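Local coordinates for protein short chain dehydrogenase/reductase (PDB 4IUY) that probably catalyses NAD(P)(H)-dependent oxidation or reduction as a Rossmann-fold short-chain dehydrogenase/reductase, at residues Asp27-Ile32 against Gly76-Thr81; Ala44-Lys49 against Gly245-Leu250. All blocks are in the same frame, centred on the assembly; numbering follows the deposited sequence.

Contact 1 of 2, residues Asp27-Ile32 against Gly76-Thr81; sequences DKYILI and GVQVYT
Tyr29 and Gln78 bring the backbones of Asp27-Ile32 and Gly76-Thr81 nearest, yet 8.6 Å still separates their CA atoms and no hydrogen bond joins the two segments. Strands 29-32 and 79-83 run parallel in one sheet with strand 53-58 between them, so the contact is left to long side chains that reach past the middle strand. Before its strand, the second segment leaves helix 65-75 at Gly76, whose positive phi of 64° suits glycine.

Tyr29 does most of the bridging. With CG anti to the carbonyl carbon (chi1 -80°), its ring reaches past Asn53 of the intervening strand. Its CE1 meets Tyr80 CE2 at 3.7 Å, and this atom of Tyr80 lies near the plane of the Tyr29 ring, at its edge. At the far end, Tyr29 OH packs on the aliphatic part of Gln78, 3.6 Å from Gln78 CG. The two side chains run alongside each other in the same direction, and a bend at chi2 (-56°) turns the Gln78 amide away. Glutamine suits this exposed position, since its methylenes serve the tyrosine while the polar end departs. Tyrosine likewise combines an apolar ring with a hydroxyl; that of Tyr80 makes a weak hydrogen bond to Glu102, and Val104 touches both tyrosine side chains.

Packing of side chains across an intervening parallel strand, in the order 79-83, 53-58, 29-32, fits the 3-2-1 half of a Rossmann fold.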
ATOM      1  N   ASP D  27      21.775  17.578 -23.851  1.00 46.26           N
ATOM      2  CA  ASP D  27      21.612  19.039 -23.776  1.00 47.02           C
ATOM      3  C   ASP D  27      20.621  19.542 -22.728  1.00 52.57           C
ATOM      4  O   ASP D  27      20.445  20.745 -22.557  1.00 48.07           O
ATOM      5  CB  ASP D  27      21.273  19.633 -25.147  1.00 56.16           C
ATOM      6  CG  ASP D  27      22.347  19.367 -26.171  1.00 58.40           C
ATOM      7  OD1 ASP D  27      23.546  19.547 -25.852  1.00 57.25           O
ATOM      8  OD2 ASP D  27      21.990  18.950 -27.291  1.00 69.36           O
ATOM      9  N   LYS D  28      19.961  18.625 -22.037  1.00 46.06           N
ATOM     10  CA  LYS D  28      19.086  19.010 -20.933  1.00 49.72           C
ATOM     11  C   LYS D  28      19.954  19.577 -19.817  1.00 52.77           C
ATOM     12  O   LYS D  28      21.178  19.373 -19.796  1.00 47.19           O
ATOM     13  CB  LYS D  28      18.283  17.809 -20.415  1.00 43.15           C
ATOM     14  CG  LYS D  28      17.228  17.275 -21.378  1.00 52.86           C
ATOM     15  CD  LYS D  28      16.456  16.092 -20.758  1.00 61.38           C
ATOM     16  CE  LYS D  28      15.458  15.438 -21.721  1.00 63.37           C
ATOM     17  NZ  LYS D  28      14.335  16.349 -22.150  1.00 63.98           N
ATOM     18  N   TYR D  29      19.335  20.325 -18.916  1.00 43.91           N
ATOM     19  CA  TYR D  29      20.017  20.725 -17.705  1.00 47.96           C
ATOM     20  C   TYR D  29      19.431  19.963 -16.526  1.00 50.46           C
ATOM     21  O   TYR D  29      18.215  20.002 -16.272  1.00 51.17           O
ATOM     22  CB  TYR D  29      19.959  22.247 -17.506  1.00 47.63           C
ATOM     23  CG  TYR D  29      20.977  23.026 -18.340  1.00 51.38           C
ATOM     24  CD1 TYR D  29      22.174  23.462 -17.772  1.00 51.10           C
ATOM     25  CD2 TYR D  29      20.731  23.357 -19.668  1.00 55.16           C
ATOM     26  CE1 TYR D  29      23.107  24.181 -18.505  1.00 52.14           C
ATOM     27  CE2 TYR D  29      21.665  24.098 -20.419  1.00 55.07           C
ATOM     28  CZ  TYR D  29      22.859  24.502 -19.827  1.00 60.31           C
ATOM     29  OH  TYR D  29      23.820  25.225 -20.540  1.00 64.95           O
ATOM     30  N   ILE D  30      20.300  19.228 -15.841  1.00 45.51           N
ATOM     31  CA  ILE D  30      19.918  18.440 -14.686  1.00 48.06           C
ATOM     32  C   ILE D  30      20.378  19.106 -13.383  1.00 46.65           C
ATOM     33  O   ILE D  30      21.573  19.323 -13.181  1.00 42.28           O
ATOM     34  CB  ILE D  30      20.551  17.043 -14.740  1.00 48.03           C
ATOM     35  CG1 ILE D  30      20.438  16.439 -16.146  1.00 41.93           C
ATOM     36  CG2 ILE D  30      19.893  16.136 -13.680  1.00 51.12           C
ATOM     37  CD1 ILE D  30      19.007  16.205 -16.626  1.00 39.94           C
ATOM     38  N   LEU D  31      19.438  19.442 -12.504  1.00 41.71           N
ATOM     39  CA  LEU D  31      19.791  20.012 -11.206  1.00 42.25           C
ATOM     40  C   LEU D  31      19.823  18.908 -10.153  1.00 42.69           C
ATOM     41  O   LEU D  31      18.844  18.203  -9.958  1.00 42.94           O
ATOM     42  CB  LEU D  31      18.822  21.117 -10.789  1.00 48.93           C
ATOM     43  CG  LEU D  31      18.992  21.740  -9.394  1.00 52.30           C
ATOM     44  CD1 LEU D  31      20.433  22.180  -9.144  1.00 52.73           C
ATOM     45  CD2 LEU D  31      18.079  22.954  -9.256  1.00 49.40           C
ATOM     46  N   ILE D  32      20.968  18.745  -9.508  1.00 39.64           N
ATOM     47  CA  ILE D  32      21.183  17.681  -8.542  1.00 45.25           C
ATOM     48  C   ILE D  32      21.551  18.264  -7.197  1.00 49.06           C
ATOM     49  O   ILE D  32      22.606  18.880  -7.070  1.00 46.10           O
ATOM     50  CB  ILE D  32      22.316  16.746  -9.002  1.00 41.63           C
ATOM     51  CG1 ILE D  32      22.007  16.227 -10.407  1.00 41.99           C
ATOM     52  CG2 ILE D  32      22.516  15.575  -8.014  1.00 41.04           C
ATOM     53  CD1 ILE D  32      23.176  15.540 -11.068  1.00 45.64           C
ATOM     54  N   GLY D  76      32.688  16.945 -21.651  1.00 49.59           N
ATOM     55  CA  GLY D  76      32.545  18.204 -22.358  1.00 50.49           C
ATOM     56  C   GLY D  76      31.187  18.885 -22.243  1.00 60.19           C
ATOM     57  O   GLY D  76      30.812  19.658 -23.117  1.00 57.90           O
ATOM     58  N   VAL D  77      30.449  18.607 -21.171  1.00 50.55           N
ATOM     59  CA  VAL D  77      29.170  19.273 -20.915  1.00 50.00           C
ATOM     60  C   VAL D  77      29.325  20.530 -20.030  1.00 54.32           C
ATOM     61  O   VAL D  77      30.350  20.726 -19.389  1.00 48.73           O
ATOM     62  CB  VAL D  77      28.172  18.284 -20.253  1.00 47.44           C
ATOM     63  CG1 VAL D  77      28.020  17.061 -21.124  1.00 46.26           C
ATOM     64  CG2 VAL D  77      28.653  17.882 -18.873  1.00 45.73           C
ATOM     65  N   GLN D  78      28.298  21.372 -19.987  1.00 55.68           N
ATOM     66  CA  GLN D  78      28.270  22.514 -19.073  1.00 48.64           C
ATOM     67  C   GLN D  78      28.131  22.059 -17.615  1.00 51.43           C
ATOM     68  O   GLN D  78      27.350  21.130 -17.314  1.00 46.27           O
ATOM     69  CB  GLN D  78      27.108  23.444 -19.429  1.00 52.34           C
ATOM     70  CG  GLN D  78      27.238  24.052 -20.811  1.00 56.66           C
ATOM     71  CD  GLN D  78      28.557  24.778 -20.947  1.00 75.65           C
ATOM     72  OE1 GLN D  78      29.458  24.326 -21.674  1.00 71.24           O
ATOM     73  NE2 GLN D  78      28.696  25.903 -20.231  1.00 84.44           N
ATOM     74  N   VAL D  79      28.908  22.663 -16.715  1.00 49.14           N
ATOM     75  CA  VAL D  79      28.755  22.385 -15.278  1.00 51.10           C
ATOM     76  C   VAL D  79      28.676  23.685 -14.478  1.00 49.41           C
ATOM     77  O   VAL D  79      29.536  24.537 -14.579  1.00 62.72           O
ATOM     78  CB  VAL D  79      29.919  21.550 -14.699  1.00 49.64           C
ATOM     79  CG1 VAL D  79      29.638  21.198 -13.263  1.00 46.42           C
ATOM     80  CG2 VAL D  79      30.120  20.292 -15.483  1.00 46.70           C
ATOM     81  N   TYR D  80      27.639  23.821 -13.670  1.00 51.44           N
ATOM     82  CA  TYR D  80      27.524  24.954 -12.770  1.00 52.98           C
ATOM     83  C   TYR D  80      27.541  24.397 -11.346  1.00 47.39           C
ATOM     84  O   TYR D  80      26.909  23.397 -11.070  1.00 46.09           O
ATOM     85  CB  TYR D  80      26.233  25.714 -13.029  1.00 48.25           C
ATOM     86  CG  TYR D  80      26.158  26.360 -14.394  1.00 57.71           C
ATOM     87  CD1 TYR D  80      26.546  27.686 -14.579  1.00 50.91           C
ATOM     88  CD2 TYR D  80      25.702  25.638 -15.513  1.00 53.71           C
ATOM     89  CE1 TYR D  80      26.482  28.292 -15.834  1.00 56.23           C
ATOM     90  CE2 TYR D  80      25.640  26.236 -16.786  1.00 51.49           C
ATOM     91  CZ  TYR D  80      26.025  27.570 -16.938  1.00 63.45           C
ATOM     92  OH  TYR D  80      25.965  28.189 -18.187  1.00 65.23           O
ATOM     93  N   THR D  81      28.359  24.973 -10.476  1.00 51.93           N
ATOM     94  CA  THR D  81      28.364  24.562  -9.080  1.00 52.94           C
ATOM     95  C   THR D  81      27.827  25.688  -8.183  1.00 48.71           C
ATOM     96  O   THR D  81      27.983  26.855  -8.485  1.00 59.50           O
ATOM     97  CB  THR D  81      29.754  24.124  -8.629  1.00 51.22           C
ATOM     98  OG1 THR D  81      30.654  25.235  -8.692  1.00 59.72           O
ATOM     99  CG2 THR D  81      30.252  23.000  -9.513  1.00 50.19           C
TER

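Contact 2 of 2, residues Ala44-Lys49 against Gly245-Leu250; sequences AELFAK and GPLLLL
Phe47, Leu46 and Leu248 have the most surface buried where helix 38-49 meets helix 244-251, with Leu247 close behind. The short axes of Ala44-Lys49 and Gly245-Leu250 stay 11.2 Å apart and cross at -58°, a separation that large side chains have to fill.

In Phe47, chi1 of -78° sets CG beside the backbone N, and the ring's far end comes across to the other helix. There CZ approaches Leu247 O at 3.7 Å, the oxygen lying at the ring edge near its plane. The neighbouring ring atom CE1 is 3.9 Å from CD2 of Leu248, whose side chain runs alongside the phenylalanine, oppositely directed. A flat, wholly apolar ring suits this place because it can lie against leucine carbons and still set its C-H edge beside a backbone carbonyl.

The side chain of Leu46 sets out toward the partner helix. Its CD2 touches CD1 of Leu247 at 3.9 Å, and the two branched chains pass at a slant. No hydrogen bond links the segments, and all four residues are buried, so apolar side chains suit the interface, where the backbone oxygen of Leu247 is the polar atom met by the ring edge. Leu247 also packs on Ile206 of strand 202-208, and Leu248 packs on Phe23 of the second subunit.

This is helix-helix packing over one face of the Rossmann sheet, between the first and last helices of the main alpha/beta framework.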
ATOM      1  N   ALA D  44      25.527  12.742 -11.141  1.00 39.23           N
ATOM      2  CA  ALA D  44      26.085  13.788 -11.976  1.00 41.50           C
ATOM      3  C   ALA D  44      26.826  13.208 -13.160  1.00 40.58           C
ATOM      4  O   ALA D  44      26.635  13.632 -14.297  1.00 40.91           O
ATOM      5  CB  ALA D  44      27.038  14.683 -11.173  1.00 40.88           C
ATOM      6  N   GLU D  45      27.638  12.202 -12.880  1.00 40.81           N
ATOM      7  CA  GLU D  45      28.466  11.622 -13.912  1.00 41.86           C
ATOM      8  C   GLU D  45      27.631  10.856 -14.924  1.00 41.18           C
ATOM      9  O   GLU D  45      27.916  10.892 -16.118  1.00 46.98           O
ATOM     10  CB  GLU D  45      29.524  10.751 -13.271  1.00 42.07           C
ATOM     11  CG  GLU D  45      30.628  10.379 -14.181  1.00 71.75           C
ATOM     12  CD  GLU D  45      31.933  10.304 -13.466  1.00 71.68           C
ATOM     13  OE1 GLU D  45      31.987  10.667 -12.271  1.00 64.01           O
ATOM     14  OE2 GLU D  45      32.890   9.806 -14.082  1.00 85.00           O
ATOM     15  N   LEU D  46      26.587  10.192 -14.442  1.00 44.17           N
ATOM     16  CA  LEU D  46      25.658   9.478 -15.305  1.00 42.27           C
ATOM     17  C   LEU D  46      25.002  10.412 -16.343  1.00 50.45           C
ATOM     18  O   LEU D  46      25.025  10.122 -17.538  1.00 40.68           O
ATOM     19  CB  LEU D  46      24.573   8.778 -14.469  1.00 44.98           C
ATOM     20  CG  LEU D  46      23.393   8.255 -15.303  1.00 50.15           C
ATOM     21  CD1 LEU D  46      23.856   7.121 -16.205  1.00 46.02           C
ATOM     22  CD2 LEU D  46      22.240   7.804 -14.441  1.00 52.20           C
ATOM     23  N   PHE D  47      24.413  11.525 -15.904  1.00 44.68           N
ATOM     24  CA  PHE D  47      23.754  12.424 -16.860  1.00 43.93           C
ATOM     25  C   PHE D  47      24.770  13.123 -17.796  1.00 48.23           C
ATOM     26  O   PHE D  47      24.501  13.300 -18.982  1.00 41.82           O
ATOM     27  CB  PHE D  47      22.817  13.416 -16.147  1.00 47.02           C
ATOM     28  CG  PHE D  47      21.484  12.798 -15.746  1.00 45.57           C
ATOM     29  CD1 PHE D  47      20.413  12.795 -16.627  1.00 38.89           C
ATOM     30  CD2 PHE D  47      21.331  12.160 -14.522  1.00 39.50           C
ATOM     31  CE1 PHE D  47      19.205  12.208 -16.285  1.00 38.24           C
ATOM     32  CE2 PHE D  47      20.122  11.565 -14.169  1.00 40.93           C
ATOM     33  CZ  PHE D  47      19.056  11.583 -15.055  1.00 38.87           C
ATOM     34  N   ALA D  48      25.949  13.450 -17.280  1.00 41.65           N
ATOM     35  CA  ALA D  48      27.004  14.046 -18.109  1.00 46.19           C
ATOM     36  C   ALA D  48      27.454  13.067 -19.195  1.00 54.65           C
ATOM     37  O   ALA D  48      27.593  13.437 -20.349  1.00 44.23           O
ATOM     38  CB  ALA D  48      28.200  14.462 -17.247  1.00 43.25           C
ATOM     39  N   LYS D  49      27.632  11.804 -18.818  1.00 43.03           N
ATOM     40  CA  LYS D  49      27.999  10.771 -19.775  1.00 45.69           C
ATOM     41  C   LYS D  49      26.932  10.644 -20.863  1.00 47.42           C
ATOM     42  O   LYS D  49      27.251  10.389 -22.019  1.00 44.64           O
ATOM     43  CB  LYS D  49      28.189   9.457 -19.032  1.00 55.90           C
ATOM     44  CG  LYS D  49      29.074   8.416 -19.678  1.00 60.80           C
ATOM     45  CD  LYS D  49      28.787   7.092 -19.006  1.00 73.25           C
ATOM     46  CE  LYS D  49      28.711   7.284 -17.472  1.00 78.68           C
ATOM     47  NZ  LYS D  49      28.078   6.136 -16.755  1.00 82.49           N
ATOM     48  N   GLY D 245      18.944   3.029 -14.919  1.00 44.04           N
ATOM     49  CA  GLY D 245      17.751   2.826 -15.718  1.00 37.24           C
ATOM     50  C   GLY D 245      16.553   3.640 -15.260  1.00 35.01           C
ATOM     51  O   GLY D 245      15.959   4.349 -16.061  1.00 35.36           O
ATOM     52  N   PRO D 246      16.159   3.503 -13.986  1.00 34.34           N
ATOM     53  CA  PRO D 246      15.049   4.314 -13.471  1.00 32.87           C
ATOM     54  C   PRO D 246      15.302   5.833 -13.567  1.00 39.88           C
ATOM     55  O   PRO D 246      14.374   6.588 -13.856  1.00 46.17           O
ATOM     56  CB  PRO D 246      14.957   3.886 -12.004  1.00 32.96           C
ATOM     57  CG  PRO D 246      15.514   2.507 -11.965  1.00 33.34           C
ATOM     58  CD  PRO D 246      16.604   2.477 -13.009  1.00 33.69           C
ATOM     59  N   LEU D 247      16.532   6.267 -13.321  1.00 42.87           N
ATOM     60  CA  LEU D 247      16.879   7.701 -13.394  1.00 47.33           C
ATOM     61  C   LEU D 247      16.676   8.257 -14.785  1.00 46.77           C
ATOM     62  O   LEU D 247      16.127   9.344 -14.949  1.00 41.15           O
ATOM     63  CB  LEU D 247      18.322   7.955 -12.955  1.00 41.34           C
ATOM     64  CG  LEU D 247      18.584   7.962 -11.449  1.00 42.24           C
ATOM     65  CD1 LEU D 247      20.089   7.801 -11.195  1.00 36.29           C
ATOM     66  CD2 LEU D 247      18.061   9.246 -10.820  1.00 37.36           C
ATOM     67  N   LEU D 248      17.143   7.510 -15.780  1.00 46.45           N
ATOM     68  CA  LEU D 248      17.028   7.929 -17.161  1.00 37.78           C
ATOM     69  C   LEU D 248      15.576   7.876 -17.626  1.00 37.46           C
ATOM     70  O   LEU D 248      15.118   8.785 -18.342  1.00 40.85           O
ATOM     71  CB  LEU D 248      17.939   7.099 -18.070  1.00 39.12           C
ATOM     72  CG  LEU D 248      19.446   7.364 -17.957  1.00 63.49           C
ATOM     73  CD1 LEU D 248      20.226   6.522 -18.922  1.00 41.88           C
ATOM     74  CD2 LEU D 248      19.781   8.839 -18.165  1.00 41.31           C
ATOM     75  N   LEU D 249      14.848   6.852 -17.184  1.00 36.21           N
ATOM     76  CA  LEU D 249      13.419   6.734 -17.478  1.00 35.85           C
ATOM     77  C   LEU D 249      12.647   7.970 -17.023  1.00 38.36           C
ATOM     78  O   LEU D 249      11.864   8.525 -17.779  1.00 41.95           O
ATOM     79  CB  LEU D 249      12.823   5.497 -16.787  1.00 36.41           C
ATOM     80  CG  LEU D 249      11.308   5.292 -16.880  1.00 34.38           C
ATOM     81  CD1 LEU D 249      10.883   4.961 -18.326  1.00 35.78           C
ATOM     82  CD2 LEU D 249      10.851   4.231 -15.911  1.00 37.83           C
ATOM     83  N   LEU D 250      12.838   8.362 -15.763  1.00 37.83           N
ATOM     84  CA  LEU D 250      12.058   9.428 -15.140  1.00 34.23           C
ATOM     85  C   LEU D 250      12.531  10.833 -15.522  1.00 45.85           C
ATOM     86  O   LEU D 250      11.883  11.824 -15.173  1.00 40.53           O
ATOM     87  CB  LEU D 250      12.051   9.259 -13.624  1.00 33.10           C
ATOM     88  CG  LEU D 250      11.432   7.939 -13.153  1.00 43.69           C
ATOM     89  CD1 LEU D 250      11.518   7.835 -11.633  1.00 41.59           C
ATOM     90  CD2 LEU D 250       9.975   7.799 -13.642  1.00 32.17           C
TER

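Contacts 1 and 2 have their centres 12 Å apart, and their segments alternate along the chain: 27-32, 44-49, 76-81, then 245-250. Strand 29-32 and helix 38-49 follow each other, so the opening beta-alpha unit of the Rossmann fold supplies one side of each contact. They also touch directly: Ile30 CG1 lies 3.7 Å from Phe47 CD1, and Val77 CG1 is equally far from Ala48 O. Contact 1 spans three strands at one side of the sheet near the surface, whereas contact 2 is buried and joins helix 38-49, which follows strand 29-32, to helix 244-251. Together they unite early and late chain segments in one domain.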